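Local coordinates for protein ricin B-related lectin (Polyporus squamosus, PDB 5MUA) that binds galactose through its beta-trefoil lectin part and carries a papain-like protease part whose activation depends on calcium, occupied here by the inhibitor E-64, at residues Thr199-Glu204 with Asp209-Val214; Ser188-Ala193 with Gly217-Trp222; Leu182-Ile187 with Gly270-Asn275. All blocks are in the same frame, centred on the assembly; numbering follows the deposited sequence.

Interaction 1 of 3, residues Thr199-Glu204 with Asp209-Val214; sequences TPWRSE and DDFATV. With CA (calcium ion), chain H; CA (calcium ion), chain I; E64 (N-[N-[1-hydroxycarboxyethyl-carbonyl]leucylamino-butyl]-guanidine), chain K.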
loop_
_atom_site.group_PDB
_atom_site.type_symbol
_atom_site.label_atom_id
_atom_site.label_comp_id
_atom_site.label_asym_id
_atom_site.label_seq_id
_atom_site.Cartn_x
_atom_site.Cartn_y
_atom_site.Cartn_z
ATOM N N THR B 199 -11.843 9.092 -5.877
ATOM C CA THR B 199 -10.539 9.750 -6.157
ATOM C C THR B 199 -10.398 9.799 -7.655
ATOM O O THR B 199 -10.390 8.769 -8.333
ATOM C CB THR B 199 -9.380 8.904 -5.607
ATOM O OG1 THR B 199 -9.555 8.742 -4.208
ATOM C CG2 THR B 199 -8.004 9.514 -5.927
ATOM N N PRO B 200 -10.179 11.013 -8.228
ATOM C CA PRO B 200 -10.012 10.983 -9.692
ATOM C C PRO B 200 -8.688 10.305 -10.164
ATOM O O PRO B 200 -7.671 10.449 -9.480
ATOM C CB PRO B 200 -9.991 12.508 -10.076
ATOM C CG PRO B 200 -10.620 13.247 -8.927
ATOM C CD PRO B 200 -10.382 12.359 -7.678
ATOM N N TRP B 201 -8.725 9.664 -11.326
ATOM C CA TRP B 201 -7.585 9.106 -11.944
ATOM C C TRP B 201 -6.756 10.246 -12.482
ATOM O O TRP B 201 -7.262 11.101 -13.190
ATOM C CB TRP B 201 -7.935 8.147 -13.057
ATOM C CG TRP B 201 -6.849 7.496 -13.794
ATOM C CD1 TRP B 201 -6.377 6.211 -13.584
ATOM C CD2 TRP B 201 -6.087 7.990 -14.910
ATOM N NE1 TRP B 201 -5.379 5.902 -14.438
ATOM C CE2 TRP B 201 -5.142 6.976 -15.251
ATOM C CE3 TRP B 201 -6.069 9.185 -15.635
ATOM C CZ2 TRP B 201 -4.220 7.117 -16.283
ATOM C CZ3 TRP B 201 -5.129 9.337 -16.646
ATOM C CH2 TRP B 201 -4.232 8.291 -16.977
ATOM N N ARG B 202 -5.455 10.219 -12.183
ATOM C CA ARG B 202 -4.553 11.212 -12.810
ATOM C C ARG B 202 -3.290 10.515 -13.189
ATOM O O ARG B 202 -2.677 9.746 -12.373
ATOM C CB ARG B 202 -4.313 12.408 -11.920
ATOM C CG ARG B 202 -5.587 13.084 -11.398
ATOM C CD ARG B 202 -5.322 14.442 -10.714
ATOM N NE ARG B 202 -4.787 14.241 -9.345
ATOM C CZ ARG B 202 -3.694 14.800 -8.855
ATOM N NH1 ARG B 202 -2.983 15.672 -9.610
ATOM N NH2 ARG B 202 -3.301 14.541 -7.627
ATOM N N SER B 203 -2.836 10.815 -14.400
ATOM C CA SER B 203 -1.725 10.135 -14.989
ATOM C C SER B 203 -0.463 10.269 -14.146
ATOM O O SER B 203 -0.144 11.366 -13.725
ATOM C CB SER B 203 -1.482 10.652 -16.394
ATOM O OG SER B 203 -0.527 9.833 -17.032
ATOM N N GLU B 204 0.208 9.145 -13.914
ATOM C CA GLU B 204 1.446 9.020 -13.038
ATOM C C GLU B 204 1.251 9.290 -11.567
ATOM O O GLU B 204 1.639 8.462 -10.706
ATOM C CB GLU B 204 2.607 9.825 -13.598
ATOM C CG GLU B 204 3.238 9.253 -14.889
ATOM C CD GLU B 204 2.399 9.482 -16.144
ATOM O OE1 GLU B 204 1.777 10.566 -16.264
ATOM O OE2 GLU B 204 2.416 8.566 -17.000
ATOM N N ASP B 209 -1.280 2.040 -10.922
ATOM C CA ASP B 209 -0.381 1.542 -9.936
ATOM C C ASP B 209 -0.729 2.032 -8.535
ATOM O O ASP B 209 -0.586 1.275 -7.563
ATOM C CB ASP B 209 1.091 1.762 -10.288
ATOM C CG ASP B 209 1.484 3.252 -10.427
ATOM O OD1 ASP B 209 1.820 3.885 -9.403
ATOM O OD2 ASP B 209 1.378 3.745 -11.582
ATOM N N ASP B 210 -1.158 3.265 -8.411
ATOM C CA ASP B 210 -1.434 3.851 -7.111
ATOM C C ASP B 210 -2.742 3.281 -6.529
ATOM O O ASP B 210 -2.802 2.933 -5.384
ATOM C CB ASP B 210 -1.474 5.363 -7.217
ATOM C CG ASP B 210 -0.158 5.899 -7.698
ATOM O OD1 ASP B 210 0.809 5.794 -6.910
ATOM O OD2 ASP B 210 -0.092 6.278 -8.884
ATOM N N PHE B 211 -3.774 3.179 -7.374
ATOM C CA PHE B 211 -5.020 2.566 -6.938
ATOM C C PHE B 211 -4.756 1.173 -6.421
ATOM O O PHE B 211 -5.275 0.855 -5.336
ATOM C CB PHE B 211 -6.041 2.506 -8.060
ATOM C CG PHE B 211 -6.708 3.835 -8.341
ATOM C CD1 PHE B 211 -7.840 4.225 -7.638
ATOM C CD2 PHE B 211 -6.158 4.724 -9.270
ATOM C CE1 PHE B 211 -8.422 5.449 -7.848
ATOM C CE2 PHE B 211 -6.752 5.951 -9.513
ATOM C CZ PHE B 211 -7.880 6.325 -8.768
ATOM N N ALA B 212 -3.991 0.356 -7.152
ATOM C CA ALA B 212 -3.786 -1.019 -6.766
ATOM C C ALA B 212 -2.917 -1.171 -5.485
ATOM O O ALA B 212 -3.159 -1.987 -4.592
ATOM C CB ALA B 212 -3.262 -1.850 -7.929
ATOM N N THR B 213 -1.903 -0.334 -5.415
ATOM C CA THR B 213 -1.003 -0.375 -4.250
ATOM C C THR B 213 -1.695 0.164 -3.025
ATOM O O THR B 213 -1.539 -0.401 -1.952
ATOM C CB THR B 213 0.292 0.422 -4.542
ATOM O OG1 THR B 213 0.973 -0.247 -5.562
ATOM C CG2 THR B 213 1.235 0.456 -3.302
ATOM N N VAL B 214 -2.407 1.285 -3.136
ATOM C CA VAL B 214 -3.073 1.888 -2.027
ATOM C C VAL B 214 -4.183 0.917 -1.531
ATOM O O VAL B 214 -4.328 0.763 -0.322
ATOM C CB VAL B 214 -3.639 3.304 -2.333
ATOM C CG1 VAL B 214 -4.547 3.812 -1.225
ATOM C CG2 VAL B 214 -2.477 4.279 -2.513
HETATM CA CA CA H . 1.740 6.073 -10.453
HETATM CA CA CA I . 1.829 4.712 -13.654
HETATM C C1 E64 K . -3.607 2.807 -15.667
HETATM O O1 E64 K . -3.801 3.860 -15.067
HETATM O O2 E64 K . -4.511 2.174 -16.303
HETATM C C2 E64 K . -2.284 2.164 -15.558
HETATM C C3 E64 K . -1.185 3.213 -15.736
HETATM O O3 E64 K . -1.361 3.452 -17.123
HETATM C C4 E64 K . 0.176 2.679 -15.475
HETATM O O4 E64 K . 0.732 2.877 -14.444
HETATM N N1 E64 K . 0.702 1.904 -16.367
HETATM C C6 E64 K . 2.018 1.290 -16.278
HETATM C C7 E64 K . 2.142 -0.190 -15.968
HETATM C C8 E64 K . 1.344 -0.651 -14.757
HETATM C C9 E64 K . 2.025 -0.179 -13.470
HETATM C C10 E64 K . 1.281 -2.117 -14.809
HETATM C C11 E64 K . 3.050 1.793 -17.263
HETATM O O5 E64 K . 3.040 1.258 -18.361
HETATM N N2 E64 K . 3.903 2.742 -16.964
HETATM C C12 E64 K . 5.057 3.120 -17.803
HETATM C C13 E64 K . 6.352 2.873 -17.040
HETATM C C14 E64 K . 7.640 3.380 -17.737
HETATM C C15 E64 K . 8.623 2.228 -17.939
HETATM N N3 E64 K . 9.952 2.788 -18.209
HETATM C C16 E64 K . 11.081 2.105 -18.290
HETATM N N4 E64 K . 11.076 0.758 -18.289
HETATM N N5 E64 K . 12.265 2.801 -18.320
HETATM O O HOH W 1 2.242 5.312 -16.083
HETATM O O HOH W 2 2.868 6.625 -8.300
#
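E204 and D210 meet through a calcium ion rather than directly: E204 O and D210 OD2 each bind the ion of chain H at 2.4 Å. D209, one residue earlier on the helix, binds both ions and can be traced outward. Its CB lies 3.8 Å from the methyl carbon C9 of E64. A chi1 of 62° then sets CG between the backbone N and the carbonyl carbon, turning the carboxylate to the ions. OD1 binds the chain H ion alone at 2.4 Å, whereas OD2 bridges, 2.6 Å from that ion and 2.3 Å from the ion of chain I, which E64 O4 also ligates. Two calcium ions therefore share one carboxylate oxygen at the start of the long helix of a papain-like fold, where C208 N and H248 ND1 also hydrogen-bond the inhibitor. D207, with S175 and D176 of the second subunit, completes the two sites, consistent with activation that depends on calcium. Earlier in the loop, W201 meets E64 at its ring edge: NE1 donates to E64 O1 over 2.7 Å, with an N-H...O angle of 157°. On the helix side of W201, its CD1 meets F211 CE2, and the two side chains cross at about a right angle. The rim of F211 faces backbone, its CZ lying 3.5 Å from T199 O in the ring plane.

Interaction 2 of 3, residues Ser188-Ala193 with Gly217-Trp222; sequences SSIWQA and GAVAKW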
loop_
_atom_site.group_PDB
_atom_site.type_symbol
_atom_site.label_atom_id
_atom_site.label_comp_id
_atom_site.label_asym_id
_atom_site.label_seq_id
_atom_site.Cartn_x
_atom_site.Cartn_y
_atom_site.Cartn_z
ATOM N N SER B 188 -15.471 -5.424 -0.727
ATOM C CA SER B 188 -16.192 -4.236 -1.070
ATOM C C SER B 188 -16.355 -3.200 0.038
ATOM O O SER B 188 -16.295 -1.997 -0.249
ATOM C CB SER B 188 -17.534 -4.599 -1.696
ATOM O OG SER B 188 -17.276 -5.158 -2.955
ATOM N N SER B 189 -16.546 -3.612 1.288
ATOM C CA SER B 189 -16.719 -2.660 2.377
ATOM C C SER B 189 -15.384 -1.911 2.618
ATOM O O SER B 189 -15.374 -0.727 2.841
ATOM C CB SER B 189 -17.289 -3.314 3.669
ATOM O OG SER B 189 -16.277 -4.016 4.358
ATOM N N ILE B 190 -14.278 -2.617 2.512
ATOM C CA ILE B 190 -12.923 -1.989 2.641
ATOM C C ILE B 190 -12.731 -0.975 1.528
ATOM O O ILE B 190 -12.221 0.096 1.757
ATOM C CB ILE B 190 -11.772 -3.048 2.626
ATOM C CG1 ILE B 190 -11.866 -3.939 3.846
ATOM C CG2 ILE B 190 -10.362 -2.371 2.632
ATOM C CD1 ILE B 190 -11.137 -5.282 3.685
ATOM N N TRP B 191 -13.112 -1.357 0.312
ATOM C CA TRP B 191 -12.943 -0.538 -0.860
ATOM C C TRP B 191 -13.816 0.716 -0.754
ATOM O O TRP B 191 -13.325 1.821 -0.992
ATOM C CB TRP B 191 -13.237 -1.321 -2.155
ATOM C CG TRP B 191 -13.043 -0.401 -3.330
ATOM C CD1 TRP B 191 -11.890 -0.112 -3.906
ATOM C CD2 TRP B 191 -14.052 0.348 -4.016
ATOM N NE1 TRP B 191 -12.062 0.789 -4.942
ATOM C CE2 TRP B 191 -13.395 1.101 -5.013
ATOM C CE3 TRP B 191 -15.435 0.490 -3.858
ATOM C CZ2 TRP B 191 -14.075 1.943 -5.877
ATOM C CZ3 TRP B 191 -16.138 1.351 -4.744
ATOM C CH2 TRP B 191 -15.444 2.063 -5.727
ATOM N N GLN B 192 -15.083 0.539 -0.344
ATOM C CA GLN B 192 -16.001 1.658 -0.109
ATOM C C GLN B 192 -15.377 2.602 0.927
ATOM O O GLN B 192 -15.386 3.803 0.701
ATOM C CB GLN B 192 -17.478 1.203 0.293
ATOM C CG GLN B 192 -18.129 0.534 -0.936
ATOM C CD GLN B 192 -18.623 1.515 -1.982
ATOM O OE1 GLN B 192 -18.501 2.720 -1.806
ATOM N NE2 GLN B 192 -19.163 0.998 -3.084
ATOM N N ALA B 193 -14.799 2.086 2.013
ATOM C CA ALA B 193 -14.251 2.917 3.034
ATOM C C ALA B 193 -12.971 3.641 2.609
ATOM O O ALA B 193 -12.610 4.643 3.233
ATOM C CB ALA B 193 -13.956 2.099 4.270
ATOM N N GLY B 217 -2.709 -1.777 0.523
ATOM C CA GLY B 217 -2.470 -1.254 1.878
ATOM C C GLY B 217 -3.696 -1.033 2.731
ATOM O O GLY B 217 -3.682 -1.270 4.004
ATOM N N ALA B 218 -4.783 -0.604 2.094
ATOM C CA ALA B 218 -6.069 -0.469 2.805
ATOM C C ALA B 218 -6.526 -1.796 3.437
ATOM O O ALA B 218 -7.029 -1.812 4.537
ATOM C CB ALA B 218 -7.157 0.092 1.887
ATOM N N VAL B 219 -6.331 -2.888 2.701
ATOM C CA VAL B 219 -6.762 -4.224 3.167
ATOM C C VAL B 219 -5.857 -4.559 4.336
ATOM O O VAL B 219 -6.377 -4.989 5.376
ATOM C CB VAL B 219 -6.686 -5.285 2.079
ATOM C CG1 VAL B 219 -7.037 -6.650 2.666
ATOM C CG2 VAL B 219 -7.710 -4.928 1.014
ATOM N N ALA B 220 -4.558 -4.294 4.194
ATOM C CA ALA B 220 -3.624 -4.629 5.296
ATOM C C ALA B 220 -4.008 -3.847 6.595
ATOM O O ALA B 220 -3.992 -4.385 7.688
ATOM C CB ALA B 220 -2.198 -4.343 4.887
ATOM N N LYS B 221 -4.308 -2.553 6.481
ATOM C CA LYS B 221 -4.685 -1.762 7.652
ATOM C C LYS B 221 -5.998 -2.247 8.215
ATOM O O LYS B 221 -6.145 -2.306 9.428
ATOM C CB LYS B 221 -4.739 -0.235 7.359
ATOM C CG LYS B 221 -3.391 0.355 6.907
ATOM C CD LYS B 221 -3.490 1.863 6.644
ATOM C CE LYS B 221 -3.658 2.611 7.965
ATOM N NZ LYS B 221 -3.433 4.089 7.961
ATOM N N TRP B 222 -6.945 -2.586 7.361
ATOM C CA TRP B 222 -8.212 -3.157 7.862
ATOM C C TRP B 222 -7.992 -4.421 8.705
ATOM O O TRP B 222 -8.622 -4.591 9.775
ATOM C CB TRP B 222 -9.182 -3.385 6.703
ATOM C CG TRP B 222 -10.579 -3.800 7.102
ATOM C CD1 TRP B 222 -11.666 -2.982 7.419
ATOM C CD2 TRP B 222 -11.050 -5.139 7.151
ATOM N NE1 TRP B 222 -12.790 -3.787 7.663
ATOM C CE2 TRP B 222 -12.428 -5.100 7.521
ATOM C CE3 TRP B 222 -10.452 -6.359 6.910
ATOM C CZ2 TRP B 222 -13.208 -6.284 7.607
ATOM C CZ3 TRP B 222 -11.206 -7.523 7.008
ATOM C CH2 TRP B 222 -12.564 -7.469 7.361
#
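I190 projects its CG1-CD1 branch over one face of the W222 indole, the two side chains crossing at about a right angle. Its CG1 sits 3.5 Å from the centroid of the five-membered ring and only 12° off the ring normal, which identifies a CH-pi contact over the face. CD1 continues along the same face toward the rim of the six-membered ring, 3.5 Å from W222 CE3. The other branch, CG2, turns to the surface of helix 208-226, 4.0 Å from V219 CG2 and 4.1 Å from A218 CB. The split follows from the first torsion: a chi1 of -65° puts CG1 beside the backbone N and leaves CG2 anti to it, so one branch meets W222 and the other A218 and V219. W222 has CG anti to the backbone N, which presents a ring face to I190. The axes of the two short segments approach to 9.8 Å at 110°, and the side-chain contacts found between them are apolar. Both helices belong to the papain-like C-terminal part, the longer one starting at the inhibitor site. In the next shell, L45 packs on W222; on helix 208-226, A220 and K221 pack on the second subunit. V219 also reaches L234 and C236 of strand 233-243, while W191 of helix 184-194 points away from the contact and meets F215 of helix 208-226 and F265 of strand 261-266 edge-to-face.

Interaction 3 of 3, residues Leu182-Ile187 with Gly270-Asn275; sequences LTRDQI and GTYSAN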
loop_
_atom_site.group_PDB
_atom_site.type_symbol
_atom_site.label_atom_id
_atom_site.label_comp_id
_atom_site.label_asym_id
_atom_site.label_seq_id
_atom_site.Cartn_x
_atom_site.Cartn_y
_atom_site.Cartn_z
ATOM N N LEU B 182 -11.024 -13.403 2.150
ATOM C CA LEU B 182 -12.136 -12.528 2.436
ATOM C C LEU B 182 -13.316 -12.798 1.540
ATOM O O LEU B 182 -13.148 -13.277 0.424
ATOM C CB LEU B 182 -11.715 -11.063 2.180
ATOM C CG LEU B 182 -10.568 -10.673 3.123
ATOM C CD1 LEU B 182 -10.073 -9.321 2.647
ATOM C CD2 LEU B 182 -10.987 -10.609 4.595
ATOM N N THR B 183 -14.483 -12.365 1.997
ATOM C CA THR B 183 -15.677 -12.371 1.162
ATOM C C THR B 183 -15.723 -11.122 0.307
ATOM O O THR B 183 -15.053 -10.103 0.568
ATOM C CB THR B 183 -16.972 -12.369 1.999
ATOM O OG1 THR B 183 -17.060 -11.181 2.775
ATOM C CG2 THR B 183 -17.045 -13.626 2.967
ATOM N N ARG B 184 -16.579 -11.211 -0.717
ATOM C CA ARG B 184 -16.852 -10.007 -1.498
ATOM C C ARG B 184 -17.434 -8.878 -0.719
ATOM O O ARG B 184 -17.100 -7.694 -0.913
ATOM C CB ARG B 184 -17.655 -10.358 -2.773
ATOM C CG ARG B 184 -16.738 -10.994 -3.790
ATOM C CD ARG B 184 -17.380 -11.104 -5.157
ATOM N NE ARG B 184 -16.645 -11.980 -6.073
ATOM C CZ ARG B 184 -16.891 -12.060 -7.394
ATOM N NH1 ARG B 184 -17.809 -11.266 -7.980
ATOM N NH2 ARG B 184 -16.226 -12.932 -8.137
ATOM N N ASP B 185 -18.301 -9.180 0.221
ATOM C CA ASP B 185 -18.842 -8.130 1.036
ATOM C C ASP B 185 -17.775 -7.427 1.780
ATOM O O ASP B 185 -17.789 -6.195 1.910
ATOM C CB ASP B 185 -19.887 -8.696 2.001
ATOM C CG ASP B 185 -21.220 -9.031 1.312
ATOM O OD1 ASP B 185 -21.521 -8.567 0.221
ATOM O OD2 ASP B 185 -22.006 -9.766 1.943
ATOM N N GLN B 186 -16.808 -8.196 2.287
ATOM C CA GLN B 186 -15.758 -7.601 3.062
ATOM C C GLN B 186 -14.803 -6.748 2.196
ATOM O O GLN B 186 -14.493 -5.617 2.586
ATOM C CB GLN B 186 -14.964 -8.673 3.783
ATOM C CG GLN B 186 -15.760 -9.306 4.950
ATOM C CD GLN B 186 -15.201 -10.654 5.357
ATOM O OE1 GLN B 186 -14.386 -11.244 4.636
ATOM N NE2 GLN B 186 -15.670 -11.177 6.465
ATOM N N ILE B 187 -14.388 -7.294 1.057
ATOM C CA ILE B 187 -13.548 -6.594 0.096
ATOM C C ILE B 187 -14.228 -5.327 -0.304
ATOM O O ILE B 187 -13.645 -4.242 -0.249
ATOM C CB ILE B 187 -13.222 -7.461 -1.120
ATOM C CG1 ILE B 187 -12.266 -8.605 -0.668
ATOM C CG2 ILE B 187 -12.470 -6.683 -2.176
ATOM C CD1 ILE B 187 -12.378 -9.778 -1.618
ATOM N N GLY B 270 -14.171 -0.629 -7.966
ATOM C CA GLY B 270 -14.774 -1.645 -7.095
ATOM C C GLY B 270 -15.402 -2.856 -7.809
ATOM O O GLY B 270 -16.178 -3.559 -7.181
ATOM N N THR B 271 -15.091 -3.081 -9.080
ATOM C CA THR B 271 -15.649 -4.163 -9.866
ATOM C C THR B 271 -14.742 -5.352 -9.915
ATOM O O THR B 271 -13.541 -5.236 -9.683
ATOM C CB THR B 271 -16.030 -3.735 -11.276
ATOM O OG1 THR B 271 -14.858 -3.279 -11.950
ATOM C CG2 THR B 271 -17.124 -2.609 -11.289
ATOM N N TYR B 272 -15.345 -6.497 -10.169
ATOM C CA TYR B 272 -14.725 -7.771 -10.170
ATOM C C TYR B 272 -14.777 -8.244 -11.610
ATOM O O TYR B 272 -15.700 -7.871 -12.349
ATOM C CB TYR B 272 -15.503 -8.732 -9.245
ATOM C CG TYR B 272 -15.459 -8.425 -7.769
ATOM C CD1 TYR B 272 -16.346 -7.565 -7.199
ATOM C CD2 TYR B 272 -14.509 -9.008 -6.926
ATOM C CE1 TYR B 272 -16.301 -7.244 -5.880
ATOM C CE2 TYR B 272 -14.480 -8.701 -5.582
ATOM C CZ TYR B 272 -15.373 -7.802 -5.059
ATOM O OH TYR B 272 -15.431 -7.456 -3.688
ATOM N N SER B 273 -13.790 -9.035 -12.014
ATOM C CA SER B 273 -13.707 -9.606 -13.336
ATOM C C SER B 273 -13.162 -11.044 -13.180
ATOM O O SER B 273 -12.277 -11.309 -12.345
ATOM C CB SER B 273 -12.738 -8.778 -14.153
ATOM O OG SER B 273 -12.297 -9.500 -15.296
ATOM N N ALA B 274 -13.718 -11.973 -13.941
ATOM C CA ALA B 274 -13.214 -13.332 -14.019
ATOM C C ALA B 274 -12.049 -13.434 -14.987
ATOM O O ALA B 274 -11.222 -14.311 -14.807
ATOM C CB ALA B 274 -14.351 -14.297 -14.400
ATOM N N ASN B 275 -11.924 -12.542 -15.985
ATOM C CA ASN B 275 -10.857 -12.655 -17.032
ATOM C C ASN B 275 -9.713 -11.593 -16.963
ATOM O O ASN B 275 -8.894 -11.488 -17.902
ATOM C CB ASN B 275 -11.501 -12.519 -18.422
ATOM C CG ASN B 275 -12.081 -11.115 -18.679
ATOM O OD1 ASN B 275 -12.476 -10.391 -17.753
ATOM N ND2 ASN B 275 -12.099 -10.705 -19.950
#
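R184 and Y272 stack at the N-terminal end of helix 184-194, just after a capping box that starts this helix. The box is reciprocal: Q186 N donates to T183 OG1 over 3.0 Å at the N-cap, and T183 N donates back to Q186 OE1 over 2.9 Å with an angle of 170° at the hydrogen. Turned away from that box, R184 lays its side chain along the ring of Y272, the residue with the largest area buried in this contact. The two side chains run past each other in opposite directions. Extended from CG to NE, the arginine is carried from the hydroxyl end of the ring toward its CB. R184 CD stands over the middle of the Y272 ring, 3.8 Å from the centroid and 10° off the normal, a CH-pi contact. Farther out, the guanidinium lies flat on the ring with planes 6° apart, but it is displaced: R184 CZ is 4.3 Å from the ring centroid, an off-centre cation-pi arrangement. At the far end R184 NH1 reaches Y272 CB at 3.7 Å. A salt bridge to E255 through NH2 gives the same group a second hold, so its rotation is limited both by the ring and by the carboxylate. T263 of strand 261-266 touches both R184 and Y272, placing the stack beside the antiparallel pair 261-266 and 271-273, while F265 meets the tyrosine ring edge-to-face. I187, one turn along the helix, touches the hydroxyl end of the ring, where Y272 OH hydrogen-bonds to S188 OG. There I187 CB comes within 3.4 Å of Y272 OH.

All three contacts fall in the protease-like C-terminal part, on the same side of the chain's centre, and are nested in sequence: interaction 1 lies inside the loop closed by interaction 2, which lies inside that of interaction 3. Centres of interactions 2 and 3 are 12 Å apart; they share helix 184-194 and touch where L182 packs on V219 and W222. Interactions 1 and 2 lie 15 Å apart between centres along helix 208-226, and interactions 1 and 3, at 18 Å, do not touch. Helix 208-226 thus runs from the calcium and inhibitor site to the helix crossing, and the second subunit reaches both of those contacts but not interaction 3.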